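Local coordinates for protein rutinosidase (PDB 6I1A) that hydrolyses beta-glycosidic bonds as a secreted glycoside hydrolase of family 5, splitting the disaccharide rutinose from flavonoid rutinosides such as rutin, at residues 190-195 and 220-225; 206-211 and 245-250; 238-243 and 262-267. All coordinates share one frame; numbering follows the deposited sequence.

Interaction 1 of 3, residues 190-195 and 220-225. With EDO (1,2-ethanediol), chain K.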
loop_
_atom_site.group_PDB
_atom_site.type_symbol
_atom_site.label_atom_id
_atom_site.label_comp_id
_atom_site.label_asym_id
_atom_site.label_seq_id
_atom_site.Cartn_x
_atom_site.Cartn_y
_atom_site.Cartn_z
ATOM N N GLU A 190 -23.210 -13.109 -4.468
ATOM C CA GLU A 190 -21.778 -12.796 -4.549
ATOM C C GLU A 190 -21.017 -13.999 -5.095
ATOM O O GLU A 190 -20.821 -15.009 -4.394
ATOM C CB GLU A 190 -21.211 -12.445 -3.165
ATOM C CG GLU A 190 -19.777 -11.975 -3.248
ATOM C CD GLU A 190 -19.268 -11.316 -1.997
ATOM O OE1 GLU A 190 -19.718 -11.658 -0.884
ATOM O OE2 GLU A 190 -18.453 -10.363 -2.148
ATOM N N PRO A 191 -20.636 -13.966 -6.398
ATOM C CA PRO A 191 -20.182 -15.194 -7.065
ATOM C C PRO A 191 -18.693 -15.530 -7.003
ATOM O O PRO A 191 -18.266 -16.557 -7.531
ATOM C CB PRO A 191 -20.582 -14.863 -8.527
ATOM C CG PRO A 191 -20.354 -13.407 -8.659
ATOM C CD PRO A 191 -20.909 -12.880 -7.334
ATOM N N ILE A 192 -17.911 -14.678 -6.340
ATOM C CA ILE A 192 -16.483 -14.998 -6.135
ATOM C C ILE A 192 -16.010 -14.239 -4.897
ATOM O O ILE A 192 -16.611 -13.206 -4.537
ATOM C CB ILE A 192 -15.634 -14.652 -7.392
ATOM C CG1 ILE A 192 -14.288 -15.404 -7.423
ATOM C CG2 ILE A 192 -15.447 -13.162 -7.565
ATOM C CD1 ILE A 192 -13.678 -15.447 -8.838
ATOM N N ASN A 193 -14.924 -14.746 -4.305
ATOM C CA ASN A 193 -14.315 -14.112 -3.111
ATOM C C ASN A 193 -12.812 -14.129 -3.245
ATOM O O ASN A 193 -12.209 -15.208 -3.412
ATOM C CB ASN A 193 -14.730 -14.872 -1.868
ATOM C CG ASN A 193 -14.149 -14.227 -0.629
ATOM O OD1 ASN A 193 -14.663 -13.205 -0.183
ATOM N ND2 ASN A 193 -13.082 -14.820 -0.076
ATOM N N GLU A 194 -12.166 -12.956 -3.219
ATOM C CA GLU A 194 -10.707 -12.783 -3.163
ATOM C C GLU A 194 -9.976 -13.646 -4.197
ATOM O O GLU A 194 -9.009 -14.343 -3.864
ATOM C CB GLU A 194 -10.196 -12.997 -1.739
ATOM C CG GLU A 194 -10.735 -12.005 -0.756
ATOM C CD GLU A 194 -10.203 -12.207 0.659
ATOM O OE1 GLU A 194 -9.301 -13.030 0.904
ATOM O OE2 GLU A 194 -10.622 -11.359 1.550
ATOM N N PRO A 195 -10.330 -13.524 -5.497
ATOM C CA PRO A 195 -9.515 -14.178 -6.516
ATOM C C PRO A 195 -8.118 -13.555 -6.530
ATOM O O PRO A 195 -7.968 -12.318 -6.435
ATOM C CB PRO A 195 -10.293 -13.890 -7.823
ATOM C CG PRO A 195 -11.034 -12.593 -7.521
ATOM C CD PRO A 195 -11.388 -12.685 -6.063
ATOM N N LEU A 220 -12.989 -10.949 -14.977
ATOM C CA LEU A 220 -14.001 -10.131 -15.667
ATOM C C LEU A 220 -14.887 -10.970 -16.587
ATOM O O LEU A 220 -16.091 -10.774 -16.611
ATOM C CB LEU A 220 -13.313 -8.996 -16.418
ATOM C CG LEU A 220 -14.249 -8.060 -17.181
ATOM C CD1 LEU A 220 -15.221 -7.406 -16.236
ATOM C CD2 LEU A 220 -13.447 -7.020 -17.917
ATOM N N LYS A 221 -14.303 -11.916 -17.299
ATOM C CA LYS A 221 -15.080 -12.837 -18.149
ATOM C C LYS A 221 -16.129 -13.532 -17.283
ATOM O O LYS A 221 -17.288 -13.679 -17.670
ATOM C CB LYS A 221 -14.123 -13.836 -18.818
ATOM C CG LYS A 221 -14.774 -14.934 -19.621
ATOM C CD LYS A 221 -13.768 -16.012 -20.034
ATOM C CE LYS A 221 -14.411 -17.282 -20.564
ATOM N NZ LYS A 221 -15.084 -16.968 -21.841
ATOM N N TYR A 222 -15.704 -14.013 -16.107
ATOM C CA TYR A 222 -16.615 -14.755 -15.213
ATOM C C TYR A 222 -17.695 -13.831 -14.683
ATOM O O TYR A 222 -18.886 -14.187 -14.710
ATOM C CB TYR A 222 -15.809 -15.370 -14.076
ATOM C CG TYR A 222 -16.642 -16.007 -13.012
ATOM C CD1 TYR A 222 -17.417 -17.107 -13.261
ATOM C CD2 TYR A 222 -16.677 -15.468 -11.713
ATOM C CE1 TYR A 222 -18.152 -17.706 -12.245
ATOM C CE2 TYR A 222 -17.444 -16.046 -10.704
ATOM C CZ TYR A 222 -18.178 -17.179 -10.960
ATOM O OH TYR A 222 -18.894 -17.799 -9.993
ATOM N N ILE A 223 -17.327 -12.657 -14.170
ATOM C CA ILE A 223 -18.360 -11.763 -13.593
ATOM C C ILE A 223 -19.363 -11.320 -14.677
ATOM O O ILE A 223 -20.568 -11.232 -14.422
ATOM C CB ILE A 223 -17.746 -10.571 -12.873
ATOM C CG1 ILE A 223 -16.823 -11.018 -11.717
ATOM C CG2 ILE A 223 -18.867 -9.654 -12.382
ATOM C CD1 ILE A 223 -17.552 -11.761 -10.612
ATOM N N ARG A 224 -18.876 -11.042 -15.855
ATOM C CA ARG A 224 -19.790 -10.690 -16.976
ATOM C C ARG A 224 -20.728 -11.862 -17.244
ATOM O O ARG A 224 -21.930 -11.612 -17.482
ATOM C CB ARG A 224 -18.971 -10.330 -18.214
ATOM C CG ARG A 224 -18.399 -8.939 -18.160
ATOM C CD ARG A 224 -17.581 -8.621 -19.399
ATOM N NE ARG A 224 -17.352 -7.183 -19.449
ATOM C CZ ARG A 224 -16.359 -6.585 -20.074
ATOM N NH1 ARG A 224 -16.260 -5.256 -20.013
ATOM N NH2 ARG A 224 -15.464 -7.281 -20.788
ATOM N N ALA A 225 -20.247 -13.092 -17.245
ATOM C CA ALA A 225 -21.132 -14.236 -17.447
ATOM C C ALA A 225 -22.173 -14.379 -16.332
ATOM O O ALA A 225 -23.352 -14.746 -16.577
ATOM C CB ALA A 225 -20.352 -15.492 -17.602
HETATM C C1 EDO K . -7.803 -12.855 3.985
HETATM O O1 EDO K . -8.755 -13.649 3.335
HETATM C C2 EDO K . -8.403 -11.544 4.359
HETATM O O2 EDO K . -8.617 -10.658 3.224
#

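Interaction 2 of 3, residues 206-211 and 245-250. With NAG (2-acetamido-2-deoxy-beta-D-glucopyranose), chain F; EDO (1,2-ethanediol), chain H; EDO (1,2-ethanediol), chain P.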
loop_
_atom_site.group_PDB
_atom_site.type_symbol
_atom_site.label_atom_id
_atom_site.label_comp_id
_atom_site.label_asym_id
_atom_site.label_seq_id
_atom_site.Cartn_x
_atom_site.Cartn_y
_atom_site.Cartn_z
ATOM N N GLY A 206 -3.833 -9.054 -0.063
ATOM C CA GLY A 206 -4.401 -7.817 0.429
ATOM C C GLY A 206 -4.100 -6.564 -0.356
ATOM O O GLY A 206 -4.511 -5.491 0.110
ATOM N N THR A 207 -3.344 -6.682 -1.442
ATOM C CA THR A 207 -2.926 -5.533 -2.234
ATOM C C THR A 207 -3.296 -5.746 -3.702
ATOM O O THR A 207 -3.534 -6.911 -4.141
ATOM C CB THR A 207 -1.421 -5.306 -2.184
ATOM O OG1 THR A 207 -0.703 -6.150 -3.064
ATOM C CG2 THR A 207 -0.853 -5.423 -0.783
ATOM N N PRO A 208 -3.221 -4.703 -4.521
ATOM C CA PRO A 208 -3.483 -4.867 -5.960
ATOM C C PRO A 208 -2.519 -5.832 -6.650
ATOM O O PRO A 208 -2.861 -6.324 -7.729
ATOM C CB PRO A 208 -3.319 -3.446 -6.500
ATOM C CG PRO A 208 -3.819 -2.592 -5.327
ATOM C CD PRO A 208 -3.218 -3.267 -4.130
ATOM N N LEU A 209 -1.357 -6.069 -6.101
ATOM C CA LEU A 209 -0.373 -6.942 -6.769
ATOM C C LEU A 209 -0.751 -8.415 -6.606
ATOM O O LEU A 209 -0.079 -9.263 -7.205
ATOM C CB LEU A 209 1.016 -6.714 -6.179
ATOM C CG LEU A 209 1.581 -5.303 -6.393
ATOM C CD1 LEU A 209 3.024 -5.277 -5.922
ATOM C CD2 LEU A 209 1.398 -4.816 -7.840
ATOM N N ALA A 210 -1.822 -8.732 -5.858
ATOM C CA ALA A 210 -2.240 -10.145 -5.714
ATOM C C ALA A 210 -2.924 -10.635 -6.988
ATOM O O ALA A 210 -3.018 -11.870 -7.148
ATOM C CB ALA A 210 -3.181 -10.250 -4.569
ATOM N N LEU A 211 -3.340 -9.778 -7.879
ATOM C CA LEU A 211 -4.071 -10.158 -9.122
ATOM C C LEU A 211 -3.443 -9.446 -10.304
ATOM O O LEU A 211 -3.428 -8.188 -10.314
ATOM C CB LEU A 211 -5.561 -9.850 -8.938
ATOM C CG LEU A 211 -6.487 -10.242 -10.115
ATOM C CD1 LEU A 211 -6.568 -11.781 -10.254
ATOM C CD2 LEU A 211 -7.875 -9.654 -9.931
ATOM N N PHE A 245 -8.285 -7.203 -4.357
ATOM C CA PHE A 245 -7.811 -6.040 -3.580
ATOM C C PHE A 245 -7.448 -4.939 -4.534
ATOM O O PHE A 245 -6.721 -4.025 -4.130
ATOM C CB PHE A 245 -6.665 -6.451 -2.655
ATOM C CG PHE A 245 -6.993 -7.638 -1.792
ATOM C CD1 PHE A 245 -7.825 -7.490 -0.678
ATOM C CD2 PHE A 245 -6.546 -8.887 -2.136
ATOM C CE1 PHE A 245 -8.150 -8.625 0.079
ATOM C CE2 PHE A 245 -6.867 -10.001 -1.399
ATOM C CZ PHE A 245 -7.668 -9.872 -0.305
ATOM N N LYS A 246 -7.984 -4.933 -5.753
ATOM C CA LYS A 246 -7.884 -3.764 -6.652
ATOM C C LYS A 246 -8.764 -2.654 -6.092
ATOM O O LYS A 246 -9.840 -2.922 -5.450
ATOM C CB LYS A 246 -8.422 -4.122 -8.044
ATOM C CG LYS A 246 -7.710 -5.244 -8.673
ATOM C CD LYS A 246 -6.281 -5.012 -8.886
ATOM C CE LYS A 246 -5.662 -5.694 -10.074
ATOM N NZ LYS A 246 -4.201 -5.368 -10.137
ATOM N N TYR A 247 -8.384 -1.428 -6.327
ATOM C CA TYR A 247 -9.319 -0.312 -6.027
ATOM C C TYR A 247 -10.557 -0.470 -6.896
ATOM O O TYR A 247 -10.453 -0.936 -8.023
ATOM C CB TYR A 247 -8.543 0.966 -6.252
ATOM C CG TYR A 247 -7.353 0.990 -5.318
ATOM C CD1 TYR A 247 -7.335 0.203 -4.150
ATOM C CD2 TYR A 247 -6.180 1.538 -5.721
ATOM C CE1 TYR A 247 -6.197 0.118 -3.343
ATOM C CE2 TYR A 247 -5.060 1.518 -4.903
ATOM C CZ TYR A 247 -5.060 0.821 -3.714
ATOM O OH TYR A 247 -3.881 0.751 -3.001
ATOM N N PRO A 248 -11.785 -0.148 -6.399
ATOM C CA PRO A 248 -12.980 -0.256 -7.219
ATOM C C PRO A 248 -12.802 0.467 -8.546
ATOM O O PRO A 248 -13.342 0.004 -9.551
ATOM C CB PRO A 248 -14.089 0.371 -6.346
ATOM C CG PRO A 248 -13.593 0.127 -4.919
ATOM C CD PRO A 248 -12.102 0.250 -5.011
ATOM N N GLN A 249 -12.098 1.614 -8.558
ATOM C CA GLN A 249 -11.818 2.390 -9.770
ATOM C C GLN A 249 -11.244 1.517 -10.883
ATOM O O GLN A 249 -11.441 1.781 -12.071
ATOM C CB GLN A 249 -10.806 3.521 -9.469
ATOM C CG GLN A 249 -11.023 4.304 -8.156
ATOM C CD GLN A 249 -10.619 3.752 -6.809
ATOM O OE1 GLN A 249 -11.397 3.133 -6.092
ATOM N NE2 GLN A 249 -9.498 4.215 -6.231
ATOM N N TYR A 250 -10.481 0.462 -10.535
ATOM C CA TYR A 250 -9.866 -0.438 -11.510
ATOM C C TYR A 250 -10.924 -1.090 -12.365
ATOM O O TYR A 250 -10.665 -1.374 -13.561
ATOM C CB TYR A 250 -9.026 -1.509 -10.807
ATOM C CG TYR A 250 -8.375 -2.527 -11.687
ATOM C CD1 TYR A 250 -7.105 -2.338 -12.177
ATOM C CD2 TYR A 250 -8.980 -3.763 -11.963
ATOM C CE1 TYR A 250 -6.502 -3.277 -12.992
ATOM C CE2 TYR A 250 -8.368 -4.720 -12.718
ATOM C CZ TYR A 250 -7.146 -4.463 -13.283
ATOM O OH TYR A 250 -6.578 -5.445 -14.007
HETATM C C1 NAG F . 3.496 -10.349 -8.608
HETATM C C2 NAG F . 3.679 -8.940 -9.192
HETATM C C3 NAG F . 5.201 -8.571 -9.066
HETATM C C4 NAG F . 5.675 -8.708 -7.640
HETATM C C5 NAG F . 5.450 -10.132 -7.182
HETATM C C6 NAG F . 5.882 -10.352 -5.763
HETATM C C7 NAG F . 2.120 -8.266 -10.934
HETATM C C8 NAG F . 1.859 -8.223 -12.427
HETATM N N2 NAG F . 3.219 -8.880 -10.558
HETATM O O3 NAG F . 5.337 -7.180 -9.450
HETATM O O4 NAG F . 7.126 -8.514 -7.628
HETATM O O5 NAG F . 4.009 -10.381 -7.285
HETATM O O6 NAG F . 5.890 -11.734 -5.402
HETATM O O7 NAG F . 1.300 -7.806 -10.123
HETATM C C1 EDO H . -13.195 -3.562 -5.941
HETATM O O1 EDO H . -11.958 -3.864 -6.511
HETATM C C2 EDO H . -13.359 -4.387 -4.734
HETATM O O2 EDO H . -14.425 -5.197 -4.843
HETATM C C1 EDO P . -6.202 5.717 -4.765
HETATM O O1 EDO P . -7.507 6.327 -4.589
HETATM C C2 EDO P . -5.896 5.646 -6.216
HETATM O O2 EDO P . -7.042 5.394 -7.040
HETATM O O HOH W 1 -5.745 -7.639 -5.921
#

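Interaction 3 of 3, residues 238-243 and 262-267. With EDO (1,2-ethanediol), chain H.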
loop_
_atom_site.group_PDB
_atom_site.type_symbol
_atom_site.label_atom_id
_atom_site.label_comp_id
_atom_site.label_asym_id
_atom_site.label_seq_id
_atom_site.Cartn_x
_atom_site.Cartn_y
_atom_site.Cartn_z
ATOM N N PRO A 238 -29.409 -8.278 -7.049
ATOM C CA PRO A 238 -28.134 -7.622 -7.248
ATOM C C PRO A 238 -26.984 -8.631 -7.247
ATOM O O PRO A 238 -27.078 -9.696 -6.597
ATOM C CB PRO A 238 -27.997 -6.721 -6.004
ATOM C CG PRO A 238 -29.373 -6.655 -5.426
ATOM C CD PRO A 238 -30.057 -7.957 -5.744
ATOM N N VAL A 239 -25.950 -8.294 -7.992
ATOM C CA VAL A 239 -24.670 -9.053 -8.009
ATOM C C VAL A 239 -23.636 -8.220 -7.242
ATOM O O VAL A 239 -23.411 -7.012 -7.549
ATOM C CB VAL A 239 -24.189 -9.377 -9.433
ATOM C CG1 VAL A 239 -22.787 -9.934 -9.430
ATOM C CG2 VAL A 239 -25.160 -10.361 -10.098
ATOM N N MET A 240 -23.007 -8.848 -6.256
ATOM C CA MET A 240 -21.933 -8.241 -5.472
ATOM C C MET A 240 -20.586 -8.799 -5.953
ATOM O O MET A 240 -20.334 -10.035 -5.878
ATOM C CB MET A 240 -22.158 -8.564 -4.005
ATOM C CG MET A 240 -21.043 -8.029 -3.100
ATOM S SD MET A 240 -21.462 -8.070 -1.328
ATOM C CE MET A 240 -22.598 -6.702 -1.220
ATOM N N PHE A 241 -19.785 -7.908 -6.493
ATOM C CA PHE A 241 -18.481 -8.209 -7.099
ATOM C C PHE A 241 -17.373 -7.913 -6.091
ATOM O O PHE A 241 -17.150 -6.727 -5.754
ATOM C CB PHE A 241 -18.304 -7.416 -8.384
ATOM C CG PHE A 241 -17.013 -7.661 -9.107
ATOM C CD1 PHE A 241 -16.237 -8.798 -8.884
ATOM C CD2 PHE A 241 -16.590 -6.746 -10.051
ATOM C CE1 PHE A 241 -15.021 -8.978 -9.545
ATOM C CE2 PHE A 241 -15.394 -6.948 -10.726
ATOM C CZ PHE A 241 -14.604 -8.038 -10.471
ATOM N N GLN A 242 -16.719 -8.976 -5.616
ATOM C CA GLN A 242 -15.509 -8.871 -4.775
ATOM C C GLN A 242 -14.305 -8.880 -5.726
ATOM O O GLN A 242 -13.864 -9.962 -6.148
ATOM C CB GLN A 242 -15.493 -10.020 -3.772
ATOM C CG GLN A 242 -14.686 -9.766 -2.519
ATOM C CD GLN A 242 -13.256 -9.373 -2.824
ATOM O OE1 GLN A 242 -12.459 -10.218 -3.248
ATOM N NE2 GLN A 242 -12.917 -8.087 -2.659
ATOM N N GLY A 243 -13.849 -7.686 -6.129
ATOM C CA GLY A 243 -12.800 -7.550 -7.139
ATOM C C GLY A 243 -11.415 -7.642 -6.559
ATOM O O GLY A 243 -10.545 -6.814 -6.854
ATOM N N VAL A 262 -22.909 -4.098 -7.109
ATOM C CA VAL A 262 -22.306 -3.454 -5.922
ATOM C C VAL A 262 -20.950 -4.093 -5.714
ATOM O O VAL A 262 -20.804 -5.318 -5.870
ATOM C CB VAL A 262 -23.241 -3.623 -4.710
ATOM C CG1 VAL A 262 -23.598 -5.067 -4.405
ATOM C CG2 VAL A 262 -22.668 -2.959 -3.439
ATOM N N PHE A 263 -19.956 -3.310 -5.336
ATOM C CA PHE A 263 -18.641 -3.859 -5.008
ATOM C C PHE A 263 -18.574 -4.294 -3.545
ATOM O O PHE A 263 -19.159 -3.619 -2.700
ATOM C CB PHE A 263 -17.549 -2.832 -5.271
ATOM C CG PHE A 263 -17.299 -2.555 -6.716
ATOM C CD1 PHE A 263 -16.617 -3.478 -7.472
ATOM C CD2 PHE A 263 -17.532 -1.288 -7.226
ATOM C CE1 PHE A 263 -16.327 -3.228 -8.806
ATOM C CE2 PHE A 263 -17.245 -1.015 -8.560
ATOM C CZ PHE A 263 -16.613 -1.997 -9.336
ATOM N N ASP A 264 -17.837 -5.356 -3.294
ATOM C CA ASP A 264 -17.526 -5.813 -1.914
ATOM C C ASP A 264 -16.046 -5.572 -1.689
ATOM O O ASP A 264 -15.179 -6.212 -2.347
ATOM C CB ASP A 264 -17.818 -7.291 -1.784
ATOM C CG ASP A 264 -17.372 -7.914 -0.477
ATOM O OD1 ASP A 264 -16.961 -7.131 0.403
ATOM O OD2 ASP A 264 -17.468 -9.172 -0.275
ATOM N N THR A 265 -15.697 -4.615 -0.839
ATOM C CA THR A 265 -14.312 -4.372 -0.453
ATOM C C THR A 265 -13.981 -5.021 0.883
ATOM O O THR A 265 -14.862 -5.106 1.742
ATOM C CB THR A 265 -13.993 -2.877 -0.410
ATOM O OG1 THR A 265 -14.941 -2.260 0.474
ATOM C CG2 THR A 265 -14.017 -2.256 -1.792
ATOM N N HIS A 266 -12.777 -5.551 0.987
ATOM C CA HIS A 266 -12.346 -6.228 2.232
ATOM C C HIS A 266 -11.178 -5.438 2.795
ATOM O O HIS A 266 -10.183 -5.260 2.100
ATOM C CB HIS A 266 -11.892 -7.669 1.952
ATOM C CG HIS A 266 -12.995 -8.564 1.546
ATOM N ND1 HIS A 266 -12.789 -9.921 1.278
ATOM C CD2 HIS A 266 -14.308 -8.338 1.377
ATOM C CE1 HIS A 266 -13.956 -10.469 0.940
ATOM N NE2 HIS A 266 -14.924 -9.518 0.966
ATOM N N HIS A 267 -11.299 -4.939 4.015
ATOM C CA HIS A 267 -10.249 -4.088 4.632
ATOM C C HIS A 267 -9.799 -4.679 5.958
ATOM O O HIS A 267 -10.613 -4.720 6.906
ATOM C CB HIS A 267 -10.799 -2.650 4.859
ATOM C CG HIS A 267 -11.148 -1.941 3.598
ATOM N ND1 HIS A 267 -10.297 -1.864 2.527
ATOM C CD2 HIS A 267 -12.297 -1.300 3.264
ATOM C CE1 HIS A 267 -10.911 -1.144 1.574
ATOM N NE2 HIS A 267 -12.143 -0.803 1.981
HETATM C C1 EDO H . -13.195 -3.562 -5.941
HETATM O O1 EDO H . -11.958 -3.864 -6.511
HETATM C C2 EDO H . -13.359 -4.387 -4.734
HETATM O O2 EDO H . -14.425 -5.197 -4.843
#

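Interaction 1 of 3, residues 190-195 and 220-225
The hydroxyl of Tyr222 donates to the carbonyl of Pro191, with OH to O at 2.8 Å. The hydroxyl oxygen stands tilted 29° from the carbonyl plane, and the C=O...OH angle is 132°. Tyr222 reaches the loop because CG is anti to the backbone N (chi1 173°), which carries the ring from helix 213-233 towards the turn that follows strand 187-190. Pro191 O lies at the edge of that ring, near its plane, and the proline CB packs 4.0 Å from Tyr222 CE2. Ile192 CB approaches CE2 obliquely, at 4.0 Å. CD1 of the next residue, Ile223, touches both Pro191 CG (3.8 Å) and Ile192 CG2 (4.0 Å), each side chain crossing Ile223 at about a right angle. Trp157 meets the tyrosine ring edge-to-face, and Ile171 of helix 161-179 also packs on it. Beyond lies Asn193-Glu194-Pro195, the Asn-Glu-Pro signature of family 5, whose glutamate is the acid/base in relatives; here both Glu194 carboxylate oxygens accept from a 1,2-ethanediol. The buried bond satisfies the Pro191 carbonyl and gives an otherwise apolar contact a directional anchor, which may help to hold the loop leading to that signature against the helix.

Interaction 2 of 3, residues 206-211 and 245-250
Phe245 opens the second segment by laying its ring flat against Gly206, whose CA sits over the ring centre, 3.4 Å from the centroid and 12° off the normal. Gly206 has a positive phi (81°), and its bare CA can lie directly on the ring. Ala210 CB comes to the edge of the same ring. A water accepts from Phe245 N and donates to Thr207 O. Next, Lys246 bends at chi2 and chi3 to bring its ammonium group to the facing turn. NZ donates to Pro208 O at 2.9 Å and, nearly along the C=O axis, to Leu211 O at 2.9 Å. A salt bridge to Asp274 of the second subunit completes the grip on that nitrogen. The turn so clasped is a short 3-10 segment, 208-210, introduced by an ST turn in which Thr207 OG1 accepts from Leu209 N, the same OG1 being hydrogen-bonded to Val204 O; it belongs to the long loop between strand 187-190 and helix 213-233 of the TIM barrel. Tyr247 then offers a ring face to Pro208, whose CG lies 4.3 Å from the centroid, towards the rim. Tyr250 sets one ring face 3.7 Å from Lys246 CE, with its hydroxyl bonded to Asp213.

Interaction 3 of 3, residues 238-243 and 262-267
Gln242 starts against its strand neighbour, with CB 4.1 Å from Asp264 CB. Its CG, anti to the backbone N (chi1 -156°), moves over one face of the His266 imidazole and stops 3.5 Å from NE2. There the chain bends, and CD lies 4.0 Å above the same ring, offset toward the rim, so that the amide stacks on the imidazole with the two planes 26° apart. At the tip NE2 donates to Asp264 O at 3.0 Å, with that oxygen in the amide plane, and also bonds to Ser244 O; OE1 accepts from Glu194 N. The amide is therefore held at both ends, which fixes its flip.

His266 is gripped from two sides as well. Its NE2 donates to Asp264 OD2 at 2.9 Å, approaching from above the carboxylate plane, while ND1 bonds to Glu194. Arg92 forms a salt bridge with the same OD2, and the carboxylate of Glu190 also comes close to it. A 1,2-ethanediol accepts from Gly243 N and donates to Asp264 O.

Towards the start of the two strands, Val239 O takes Val262 N, Phe241 N gives to Val262 O, and Asp264 N gives to Phe241 O, the regular bonding of parallel strands. Met240 runs across Val262 and Asp264 on one side of the sheet: CE touches Val262 CG1 at 3.7 Å, and CG touches Asp264 CB at 3.6 Å. On the other side Phe241 and Phe263 lie side by side, and Phe241 packs on helix 213-233. Strand 239-241, helix 248-252 and strand 261-269 form a beta-alpha-beta unit, and the polar side chains gathered beyond the paired residues are typical of the C-terminal strand ends that line the active site of a TIM-barrel glycosidase.

Reading from the N terminus, residues 190-195 leave the end of strand 187-190, and interaction 1 closes the loop from there to helix 213-233. Interaction 2 opens inside that loop at 206-211 and closes only at 245-250, so the two cross. Interaction 3 begins at 238-243, after interaction 1 has closed, and ends at 262-267, so it stands in series with interaction 1 and crosses interaction 2. The three also touch in space: Glu194 CD packs 3.6 Å from Phe245 CZ, Pro191 abuts Met240, and Pro248 rests on Phe263 and Thr265. One 1,2-ethanediol bridges interactions 2 and 3. Together they tie successive barrel strands to a neighbouring helix and the overlying loops.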